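PDB 1RVK: isomerase/lactonizing enzyme from Agrobacterium tumefaciens, which is of unknown function but belongs to the enolase superfamily, binds magnesium and probably abstracts a proton next to a substrate carboxylate, as its relatives do. Local coordinates for residues A[58-62]-A[63-67]; A[244-247]-A[248-252]; A[171-174]-A[175-179]. All blocks are in the same frame, centred on the assembly; numbering follows the deposited sequence.

Contact 1: residues A[58-62]-A[63-67]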
loop_
_atom_site.group_PDB
_atom_site.type_symbol
_atom_site.label_atom_id
_atom_site.label_comp_id
_atom_site.label_asym_id
_atom_site.label_seq_id
_atom_site.Cartn_x
_atom_site.Cartn_y
_atom_site.Cartn_z
ATOM N N ARG A 58 1.443 19.593 4.694
ATOM C CA ARG A 58 2.123 20.810 5.125
ATOM C C ARG A 58 1.122 21.970 5.144
ATOM O O ARG A 58 0.047 21.890 4.546
ATOM C CB ARG A 58 3.315 21.115 4.202
ATOM C CG ARG A 58 2.969 21.417 2.744
ATOM C CD ARG A 58 4.249 21.603 1.933
ATOM N NE ARG A 58 4.007 22.143 0.597
ATOM C CZ ARG A 58 3.485 21.456 -0.416
ATOM N NH1 ARG A 58 3.142 20.185 -0.260
ATOM N NH2 ARG A 58 3.311 22.046 -1.594
ATOM N N PRO A 59 1.456 23.059 5.849
ATOM C CA PRO A 59 0.569 24.223 5.941
ATOM C C PRO A 59 -0.051 24.711 4.634
ATOM O O PRO A 59 -1.248 25.003 4.587
ATOM C CB PRO A 59 1.456 25.272 6.596
ATOM C CG PRO A 59 2.281 24.435 7.538
ATOM C CD PRO A 59 2.676 23.270 6.650
ATOM N N HIS A 60 0.750 24.808 3.578
ATOM C CA HIS A 60 0.221 25.281 2.304
ATOM C C HIS A 60 -1.012 24.506 1.857
ATOM O O HIS A 60 -2.002 25.098 1.426
ATOM C CB HIS A 60 1.285 25.207 1.205
ATOM C CG HIS A 60 0.771 25.581 -0.151
ATOM N ND1 HIS A 60 0.377 24.646 -1.083
ATOM C CD2 HIS A 60 0.529 26.792 -0.709
ATOM C CE1 HIS A 60 -0.085 25.263 -2.157
ATOM N NE2 HIS A 60 -0.004 26.566 -1.955
ATOM N N VAL A 61 -0.947 23.185 1.963
ATOM C CA VAL A 61 -2.048 22.326 1.549
ATOM C C VAL A 61 -3.220 22.382 2.519
ATOM O O VAL A 61 -4.380 22.396 2.106
ATOM C CB VAL A 61 -1.571 20.861 1.411
ATOM C CG1 VAL A 61 -2.721 19.975 0.970
ATOM C CG2 VAL A 61 -0.433 20.787 0.404
ATOM N N ILE A 62 -2.914 22.419 3.811
ATOM C CA ILE A 62 -3.952 22.471 4.833
ATOM C C ILE A 62 -4.747 23.773 4.769
ATOM O O ILE A 62 -5.976 23.765 4.773
ATOM C CB ILE A 62 -3.343 22.338 6.254
ATOM C CG1 ILE A 62 -2.660 20.977 6.405
ATOM C CG2 ILE A 62 -4.425 22.536 7.311
ATOM C CD1 ILE A 62 -3.588 19.786 6.229
ATOM N N GLU A 63 -4.042 24.893 4.695
ATOM C CA GLU A 63 -4.705 26.189 4.670
ATOM C C GLU A 63 -5.423 26.509 3.368
ATOM O O GLU A 63 -6.554 26.997 3.377
ATOM C CB GLU A 63 -3.690 27.290 4.983
ATOM C CG GLU A 63 -2.997 27.105 6.324
ATOM C CD GLU A 63 -3.957 27.190 7.499
ATOM O OE1 GLU A 63 -3.598 26.711 8.594
ATOM O OE2 GLU A 63 -5.064 27.744 7.331
ATOM N N LYS A 64 -4.774 26.222 2.249
ATOM C CA LYS A 64 -5.354 26.529 0.950
ATOM C C LYS A 64 -6.445 25.573 0.478
ATOM O O LYS A 64 -7.357 25.986 -0.238
ATOM C CB LYS A 64 -4.246 26.605 -0.106
ATOM C CG LYS A 64 -4.716 27.103 -1.464
ATOM C CD LYS A 64 -3.558 27.229 -2.441
ATOM C CE LYS A 64 -4.022 27.784 -3.779
ATOM N NZ LYS A 64 -2.891 27.932 -4.737
ATOM N N PHE A 65 -6.375 24.308 0.889
ATOM C CA PHE A 65 -7.359 23.331 0.436
ATOM C C PHE A 65 -8.187 22.591 1.483
ATOM O O PHE A 65 -9.410 22.690 1.492
ATOM C CB PHE A 65 -6.668 22.279 -0.441
ATOM C CG PHE A 65 -5.841 22.861 -1.551
ATOM C CD1 PHE A 65 -6.449 23.450 -2.657
ATOM C CD2 PHE A 65 -4.451 22.837 -1.483
ATOM C CE1 PHE A 65 -5.681 24.009 -3.681
ATOM C CE2 PHE A 65 -3.675 23.394 -2.503
ATOM C CZ PHE A 65 -4.294 23.982 -3.603
ATOM N N VAL A 66 -7.522 21.843 2.359
ATOM C CA VAL A 66 -8.225 21.029 3.346
ATOM C C VAL A 66 -9.171 21.747 4.302
ATOM O O VAL A 66 -10.324 21.341 4.443
ATOM C CB VAL A 66 -7.234 20.171 4.155
ATOM C CG1 VAL A 66 -7.994 19.231 5.087
ATOM C CG2 VAL A 66 -6.360 19.363 3.199
ATOM N N LYS A 67 -8.710 22.802 4.963
ATOM C CA LYS A 67 -9.589 23.511 5.889
ATOM C C LYS A 67 -10.793 24.132 5.192
ATOM O O LYS A 67 -11.903 24.093 5.715
ATOM C CB LYS A 67 -8.815 24.596 6.642
ATOM C CG LYS A 67 -7.915 24.037 7.725
ATOM C CD LYS A 67 -7.220 25.143 8.497
ATOM C CE LYS A 67 -6.415 24.569 9.649
ATOM N NZ LYS A 67 -5.689 25.625 10.411
#

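Contact 2: residues A[244-247]-A[248-252]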
loop_
_atom_site.group_PDB
_atom_site.type_symbol
_atom_site.label_atom_id
_atom_site.label_comp_id
_atom_site.label_asym_id
_atom_site.label_seq_id
_atom_site.Cartn_x
_atom_site.Cartn_y
_atom_site.Cartn_z
ATOM N N LYS A 244 -1.488 -3.677 -22.577
ATOM C CA LYS A 244 -2.423 -4.447 -23.391
ATOM C C LYS A 244 -1.588 -5.454 -24.188
ATOM O O LYS A 244 -1.930 -6.638 -24.287
ATOM C CB LYS A 244 -3.182 -3.522 -24.347
ATOM C CG LYS A 244 -4.049 -2.492 -23.642
ATOM C CD LYS A 244 -4.553 -1.407 -24.593
ATOM C CE LYS A 244 -5.519 -1.956 -25.634
ATOM N NZ LYS A 244 -6.030 -0.872 -26.529
ATOM N N TRP A 245 -0.475 -4.973 -24.734
ATOM C CA TRP A 245 0.426 -5.803 -25.528
ATOM C C TRP A 245 1.063 -6.903 -24.681
ATOM O O TRP A 245 1.057 -8.074 -25.062
ATOM C CB TRP A 245 1.538 -4.937 -26.136
ATOM C CG TRP A 245 2.601 -5.719 -26.868
ATOM C CD1 TRP A 245 2.553 -6.165 -28.162
ATOM C CD2 TRP A 245 3.848 -6.180 -26.332
ATOM N NE1 TRP A 245 3.695 -6.876 -28.461
ATOM C CE2 TRP A 245 4.505 -6.900 -27.356
ATOM C CE3 TRP A 245 4.473 -6.053 -25.085
ATOM C CZ2 TRP A 245 5.758 -7.495 -27.169
ATOM C CZ3 TRP A 245 5.723 -6.645 -24.899
ATOM C CH2 TRP A 245 6.349 -7.355 -25.936
ATOM N N LEU A 246 1.609 -6.521 -23.531
ATOM C CA LEU A 246 2.275 -7.480 -22.659
ATOM C C LEU A 246 1.323 -8.572 -22.181
ATOM O O LEU A 246 1.681 -9.747 -22.169
ATOM C CB LEU A 246 2.905 -6.751 -21.468
ATOM C CG LEU A 246 3.858 -7.509 -20.540
ATOM C CD1 LEU A 246 3.060 -8.473 -19.708
ATOM C CD2 LEU A 246 4.945 -8.221 -21.345
ATOM N N SER A 247 0.117 -8.182 -21.785
ATOM C CA SER A 247 -0.874 -9.148 -21.322
ATOM C C SER A 247 -1.222 -10.134 -22.433
ATOM O O SER A 247 -1.373 -11.326 -22.195
ATOM C CB SER A 247 -2.144 -8.426 -20.856
ATOM O OG SER A 247 -1.885 -7.653 -19.694
ATOM N N ASP A 248 -1.351 -9.637 -23.655
ATOM C CA ASP A 248 -1.680 -10.513 -24.770
ATOM C C ASP A 248 -0.536 -11.464 -25.118
ATOM O O ASP A 248 -0.761 -12.512 -25.728
ATOM C CB ASP A 248 -2.066 -9.683 -25.996
ATOM C CG ASP A 248 -3.460 -9.086 -25.878
ATOM O OD1 ASP A 248 -3.845 -8.282 -26.754
ATOM O OD2 ASP A 248 -4.175 -9.430 -24.912
ATOM N N ASN A 249 0.683 -11.111 -24.718
ATOM C CA ASN A 249 1.844 -11.942 -25.021
ATOM C C ASN A 249 2.357 -12.828 -23.888
ATOM O O ASN A 249 3.253 -13.641 -24.101
ATOM C CB ASN A 249 2.997 -11.070 -25.533
ATOM C CG ASN A 249 2.766 -10.572 -26.949
ATOM O OD1 ASN A 249 2.059 -9.588 -27.172
ATOM N ND2 ASN A 249 3.347 -11.270 -27.916
ATOM N N LEU A 250 1.808 -12.674 -22.687
ATOM C CA LEU A 250 2.246 -13.490 -21.556
ATOM C C LEU A 250 1.144 -14.415 -21.069
ATOM O O LEU A 250 -0.032 -14.099 -21.195
ATOM C CB LEU A 250 2.673 -12.609 -20.376
ATOM C CG LEU A 250 3.936 -11.756 -20.467
ATOM C CD1 LEU A 250 4.221 -11.152 -19.096
ATOM C CD2 LEU A 250 5.115 -12.610 -20.909
ATOM N N ASP A 251 1.533 -15.555 -20.511
ATOM C CA ASP A 251 0.566 -16.493 -19.960
ATOM C C ASP A 251 0.312 -16.110 -18.500
ATOM O O ASP A 251 -0.815 -16.184 -18.015
ATOM C CB ASP A 251 1.099 -17.928 -20.037
ATOM C CG ASP A 251 0.940 -18.538 -21.421
ATOM O OD1 ASP A 251 1.435 -19.665 -21.632
ATOM O OD2 ASP A 251 0.313 -17.898 -22.293
ATOM N N ILE A 252 1.370 -15.691 -17.810
ATOM C CA ILE A 252 1.262 -15.298 -16.406
ATOM C C ILE A 252 0.386 -14.057 -16.256
ATOM O O ILE A 252 0.475 -13.117 -17.050
ATOM C CB ILE A 252 2.664 -15.021 -15.783
ATOM C CG1 ILE A 252 2.520 -14.681 -14.297
ATOM C CG2 ILE A 252 3.355 -13.873 -16.515
ATOM C CD1 ILE A 252 3.850 -14.582 -13.549
#

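Contact 3: residues A[171-174]-A[175-179]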
loop_
_atom_site.group_PDB
_atom_site.type_symbol
_atom_site.label_atom_id
_atom_site.label_comp_id
_atom_site.label_asym_id
_atom_site.label_seq_id
_atom_site.Cartn_x
_atom_site.Cartn_y
_atom_site.Cartn_z
ATOM N N HIS A 171 10.414 -8.018 -4.643
ATOM C CA HIS A 171 10.609 -6.729 -5.299
ATOM C C HIS A 171 12.089 -6.937 -5.602
ATOM O O HIS A 171 12.877 -7.140 -4.677
ATOM C CB HIS A 171 10.448 -5.533 -4.346
ATOM C CG HIS A 171 9.024 -5.157 -4.070
ATOM N ND1 HIS A 171 8.274 -5.752 -3.079
ATOM C CD2 HIS A 171 8.215 -4.239 -4.653
ATOM C CE1 HIS A 171 7.065 -5.216 -3.061
ATOM N NE2 HIS A 171 7.003 -4.296 -4.006
ATOM N N THR A 172 12.473 -6.928 -6.874
ATOM C CA THR A 172 13.871 -7.160 -7.206
ATOM C C THR A 172 14.739 -5.902 -7.268
ATOM O O THR A 172 14.326 -4.840 -6.806
ATOM C CB THR A 172 13.985 -7.995 -8.502
ATOM O OG1 THR A 172 13.022 -7.541 -9.463
ATOM C CG2 THR A 172 13.713 -9.464 -8.192
ATOM N N TRP A 173 15.941 -6.025 -7.822
ATOM C CA TRP A 173 16.887 -4.906 -7.880
ATOM C C TRP A 173 16.540 -3.759 -8.822
ATOM O O TRP A 173 16.173 -3.971 -9.980
ATOM C CB TRP A 173 18.279 -5.431 -8.226
ATOM C CG TRP A 173 18.803 -6.419 -7.232
ATOM C CD1 TRP A 173 19.491 -6.146 -6.080
ATOM C CD2 TRP A 173 18.682 -7.844 -7.299
ATOM N NE1 TRP A 173 19.807 -7.316 -5.429
ATOM C CE2 TRP A 173 19.321 -8.373 -6.153
ATOM C CE3 TRP A 173 18.095 -8.727 -8.216
ATOM C CZ2 TRP A 173 19.389 -9.747 -5.899
ATOM C CZ3 TRP A 173 18.163 -10.098 -7.964
ATOM C CH2 TRP A 173 18.807 -10.591 -6.812
HETATM N N MSE A 174 16.695 -2.539 -8.316
HETATM C CA MSE A 174 16.400 -1.338 -9.086
HETATM C C MSE A 174 17.430 -0.249 -8.801
HETATM O O MSE A 174 18.005 -0.197 -7.713
HETATM C CB MSE A 174 15.008 -0.818 -8.712
HETATM C CG MSE A 174 13.898 -1.850 -8.844
HETATM SE SE MSE A 174 12.170 -1.118 -8.375
HETATM C CE MSE A 174 11.264 -2.766 -7.953
ATOM N N PRO A 175 17.692 0.630 -9.780
ATOM C CA PRO A 175 18.673 1.680 -9.486
ATOM C C PRO A 175 18.135 2.507 -8.314
ATOM O O PRO A 175 16.927 2.546 -8.081
ATOM C CB PRO A 175 18.748 2.466 -10.797
ATOM C CG PRO A 175 17.420 2.201 -11.450
ATOM C CD PRO A 175 17.178 0.745 -11.154
ATOM N N PRO A 176 19.014 3.203 -7.577
ATOM C CA PRO A 176 20.464 3.324 -7.740
ATOM C C PRO A 176 21.371 2.115 -7.481
ATOM O O PRO A 176 22.579 2.289 -7.324
ATOM C CB PRO A 176 20.805 4.508 -6.837
ATOM C CG PRO A 176 19.831 4.355 -5.727
ATOM C CD PRO A 176 18.548 4.040 -6.458
ATOM N N VAL A 177 20.823 0.903 -7.420
ATOM C CA VAL A 177 21.696 -0.258 -7.239
ATOM C C VAL A 177 22.613 -0.226 -8.457
ATOM O O VAL A 177 22.149 -0.256 -9.596
ATOM C CB VAL A 177 20.916 -1.597 -7.207
ATOM C CG1 VAL A 177 21.873 -2.770 -7.448
ATOM C CG2 VAL A 177 20.241 -1.772 -5.852
ATOM N N SER A 178 23.912 -0.138 -8.199
ATOM C CA SER A 178 24.945 -0.054 -9.229
ATOM C C SER A 178 24.678 -0.682 -10.595
ATOM O O SER A 178 24.649 0.011 -11.612
ATOM C CB SER A 178 26.257 -0.625 -8.680
ATOM O OG SER A 178 26.663 0.070 -7.514
ATOM N N TRP A 179 24.490 -1.994 -10.612
ATOM C CA TRP A 179 24.284 -2.736 -11.852
ATOM C C TRP A 179 22.839 -2.897 -12.331
ATOM O O TRP A 179 22.604 -3.387 -13.436
ATOM C CB TRP A 179 24.903 -4.124 -11.696
ATOM C CG TRP A 179 24.393 -4.838 -10.476
ATOM C CD1 TRP A 179 24.958 -4.852 -9.232
ATOM C CD2 TRP A 179 23.179 -5.590 -10.373
ATOM N NE1 TRP A 179 24.171 -5.568 -8.361
ATOM C CE2 TRP A 179 23.073 -6.033 -9.036
ATOM C CE3 TRP A 179 22.169 -5.933 -11.281
ATOM C CZ2 TRP A 179 21.996 -6.803 -8.585
ATOM C CZ3 TRP A 179 21.098 -6.701 -10.830
ATOM C CH2 TRP A 179 21.023 -7.126 -9.494
#

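Contact 1: residues A[58-62]-A[63-67]
The phenyl ring of Phe65 meets the preceding helical turn at its edge: the carbonyl oxygen of Val61 lies near the ring plane, 3.6 Å from CD2. One face of the ring is taken by CG of its neighbour Lys64, centred over it. The imidazole of His60 approaches Phe65 obliquely, CE1 to CE2 4.1 Å. With CG anti to the backbone N (chi1 176°), His60 runs alongside Lys64 in the same direction, and its NE2 lies 3.6 Å from CD of Lys64.

These pairs sit on the first turns of helix 59-70, in the N-terminal domain of the enolase family, with Arg58 at the N-cap. The spacing departs from a regular alpha-helix at a pi-type turn. Val61 O accepts both Phe65 N and Val66 N, the latter at 3.2 Å and in the carbonyl plane, and Ile62 O receives Lys67 N at 2.9 Å, five residues on. The widening accompanies a phi of -122° at Phe65. On the buried side, Ile62 CD1 rests against Val66 CG2 at 4.1 Å; Ile62 packs on Val8 and Val66 on Val6, both of strand 3-15, and Val61 and Val66 meet Thr100 of helix 98-116.

Lys67 extends past Ile62, whose CG2 touches its CE at 3.7 Å, and its NZ forms a salt bridge with Glu63 OE1 at 3.0 Å, on the syn side of the carboxylate but tilted 27° out of its plane. Glu63 and Lys67 thus probably offset each other's charge on the outer side of the helix. By contrast, His60 NE2 and Lys64 NZ are close without touching, which would tend to disfavour a protonated imidazole.

Contact 2: residues A[244-247]-A[248-252]
Trp245 and Asn249 meet one turn apart at the C-terminal end of helix 240-249, the helix of a beta-alpha-beta unit between strands 230-232 and 254-256 of the enolase-type barrel. The side-chain amide of Asn249 lies over one face of the indole, near its rim, with the two planes 34° apart; Asn249 CG is 4.1 Å from Trp245 CE2. Trp245 brings its ring to this position by holding CG anti to the backbone N, at a chi1 of 174°. The indole and Asn249 both also touch Leu217 of helix 213-224, so the pair lies at the junction with the preceding barrel helix.

Leu246 and Leu250 form a second, more deeply buried pair whose side chains lie against each other at a slant, though the exact placement of their methyl groups is doubtful. Leu246 continues inward to Val254 of the following strand, joining the helix to the barrel wall.

The backbone shows the helix running out here. Asn249 N is shared weakly between Trp245 O and Leu246 O, each at 3.1 Å, and Leu250, extended at a psi of 151°, keeps a weak bond from its N to Ser247 O. Ser247 turns its hydroxyl back along the helix to Tyr243 O. One residue before Asn249 the i to i+4 pattern still holds: Asp248 N donates to Lys244 O at 3.1 Å.

Contact 3: residues A[171-174]-A[175-179]
Trp173 and Trp179 make the tight part of this loop contact. Trp179 CH2, on the six-membered ring, lies over one face of the Trp173 indole, 3.2 Å from Trp173 CG, although the planes are inclined at 54° and the pair is no regular stack. Trp179 reaches back because its CG lies between the backbone N and the carbonyl carbon (chi1 54°). Val177 CG1 sits over a face of Trp179, 3.7 Å above the plane, and lies 4.4 Å from Trp173 CD1. Trp173 is buried further by an edge-to-face contact with Tyr153.

The outer side is looser. Exposed Pro176 turns away from the preceding segment, as does Ser178. The peptide bond before Pro176 is cis, and Val177 N closes onto Met174 O at 3.0 Å, which makes residues 174-177 a type VI turn.

Neither Pro175 nor Pro176 has an amide N-H to donate, so the reversal is closed by the single N-H of Val177. The cis bond and the indole pair together fold the loop that follows strand 167-171 back on itself, with apolar contacts inside and one polar bond across the turn.

In the fold
The three contacts are separate. Contact 1 lies in the N-terminal domain, its centre about 43 Å from that of contact 2 and about 36 Å from that of contact 3. Contacts 2 and 3 share the barrel domain, their centres about 24 Å and nearest atoms about 12 Å apart. The magnesium ion is bound by Asp206, Glu232 and Glu258, and contact 3 comes near it: the selenomethionine side chain of Met174 is about 7 Å from the metal, and His171 touches Asp206. Contact 2 is linked to the site through topology, since its helix runs between strand 230-232, which ends in Glu232, and strand 254-256, shortly before Glu258.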